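PDB 5MMH: HTH-type transcriptional activator AmpR from Pseudomonas aeruginosa PAO1, which activates transcription of the beta-lactamase gene ampC by binding its promoter, and recognises cell-wall-derived muropeptides through its effector domain. Local coordinates for residues V16-V19 with G20-V24. Numbering follows the deposited sequence.
Sequences VGAV and GTFTV
Thr23, in the first turn of the helix, turns its side chain toward the backbone carbonyl of Val19 at the end of the strand. Its CB lies 3.7 Å from Val19 O. From CB the side chain branches two ways. OG1 stands beside the threonine's own backbone N (chi1 -58°), which puts the hydroxyl and the amide on the same acceptor. OG1 donates to Val19 O at 3.1 Å, from above the carbonyl plane and 54° out of it. The same OG1 sits 3.1 Å from the methyl CB of Ala18, a close contact. CG2 is the other branch of CB and has no part in either bond to Val19 O. Beyond the two segments, Thr23 also packs on Leu45 and Thr47 of strand 42-48.

The amide of Thr23 makes the second bond: its N lies 3.0 Å from Val19 O, with a C=O...N angle of 162°. This is the i to i+4 bond that starts the helix, and Val19 is its N-cap residue.

Phe22 meets the strand end through its CB, which lies 3.5 Å from Val19 CG2. The ring passes obliquely by Ala18 CB, with CD1 4.3 Å away. The ring then continues toward Ile63, Tyr182 and Trp26.

Strand 16-19 runs into helix 20-24 without an intervening loop. They form the first corner of the beta-alpha-beta unit 13-19, 20-37, 42-48 in the LysR-type effector domain, which has a periplasmic-binding-protein-like fold. The contact is buried. One carbonyl oxygen accepts two hydrogen bonds from a single residue, which satisfies the threonine hydroxyl's need for an acceptor in the interior and fixes its rotation at the strand-to-helix turn.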
loop_
_atom_site.group_PDB
_atom_site.type_symbol
_atom_site.label_atom_id
_atom_site.label_comp_id
_atom_site.label_asym_id
_atom_site.label_seq_id
_atom_site.Cartn_x
_atom_site.Cartn_y
_atom_site.Cartn_z
ATOM N N VAL A 16 -18.295 -1.429 -1.707
ATOM C CA VAL A 16 -17.338 -1.851 -2.724
ATOM C C VAL A 16 -15.943 -1.849 -2.112
ATOM O O VAL A 16 -15.571 -0.901 -1.416
ATOM C CB VAL A 16 -17.384 -0.949 -3.968
ATOM C CG1 VAL A 16 -16.328 -1.391 -4.970
ATOM C CG2 VAL A 16 -18.783 -0.991 -4.626
ATOM N N GLY A 17 -15.196 -2.920 -2.363
ATOM C CA GLY A 17 -13.774 -3.004 -2.044
ATOM C C GLY A 17 -12.959 -3.064 -3.326
ATOM O O GLY A 17 -13.344 -3.732 -4.291
ATOM N N ALA A 18 -11.843 -2.343 -3.337
ATOM C CA ALA A 18 -10.980 -2.218 -4.502
ATOM C C ALA A 18 -9.530 -2.346 -4.051
ATOM O O ALA A 18 -9.189 -1.927 -2.949
ATOM C CB ALA A 18 -11.207 -0.859 -5.184
ATOM N N VAL A 19 -8.668 -2.911 -4.906
ATOM C CA VAL A 19 -7.245 -2.920 -4.581
ATOM C C VAL A 19 -6.754 -1.491 -4.417
ATOM O O VAL A 19 -7.204 -0.575 -5.111
ATOM C CB VAL A 19 -6.423 -3.665 -5.642
ATOM C CG1 VAL A 19 -6.707 -5.112 -5.575
ATOM C CG2 VAL A 19 -6.778 -3.199 -7.014
ATOM N N GLY A 20 -5.838 -1.289 -3.465
ATOM C CA GLY A 20 -5.443 0.063 -3.107
ATOM C C GLY A 20 -4.869 0.842 -4.270
ATOM O O GLY A 20 -5.216 2.008 -4.483
ATOM N N THR A 21 -4.022 0.196 -5.062
ATOM C CA THR A 21 -3.417 0.848 -6.223
ATOM C C THR A 21 -4.474 1.367 -7.189
ATOM O O THR A 21 -4.353 2.483 -7.715
ATOM C CB THR A 21 -2.479 -0.135 -6.931
ATOM O OG1 THR A 21 -1.439 -0.518 -6.016
ATOM C CG2 THR A 21 -1.857 0.482 -8.213
ATOM N N PHE A 22 -5.521 0.574 -7.427
ATOM C CA PHE A 22 -6.622 1.009 -8.288
ATOM C C PHE A 22 -7.434 2.131 -7.643
ATOM O O PHE A 22 -7.935 3.025 -8.333
ATOM C CB PHE A 22 -7.514 -0.195 -8.591
ATOM C CG PHE A 22 -8.657 0.077 -9.526
ATOM C CD1 PHE A 22 -9.878 0.525 -9.045
ATOM C CD2 PHE A 22 -8.542 -0.215 -10.876
ATOM C CE1 PHE A 22 -10.960 0.721 -9.916
ATOM C CE2 PHE A 22 -9.608 -0.007 -11.737
ATOM C CZ PHE A 22 -10.807 0.461 -11.256
ATOM N N THR A 23 -7.605 2.092 -6.324
ATOM C CA THR A 23 -8.441 3.101 -5.675
ATOM C C THR A 23 -7.816 4.488 -5.763
ATOM O O THR A 23 -8.485 5.459 -6.139
ATOM C CB THR A 23 -8.695 2.718 -4.221
ATOM O OG1 THR A 23 -9.324 1.441 -4.182
ATOM C CG2 THR A 23 -9.608 3.733 -3.538
ATOM N N VAL A 24 -6.533 4.609 -5.420
ATOM C CA VAL A 24 -5.936 5.941 -5.363
ATOM C C VAL A 24 -5.418 6.366 -6.728
ATOM O O VAL A 24 -5.462 7.550 -7.051
ATOM C CB VAL A 24 -4.827 6.056 -4.292
ATOM C CG1 VAL A 24 -5.380 5.732 -2.930
ATOM C CG2 VAL A 24 -3.674 5.153 -4.590
#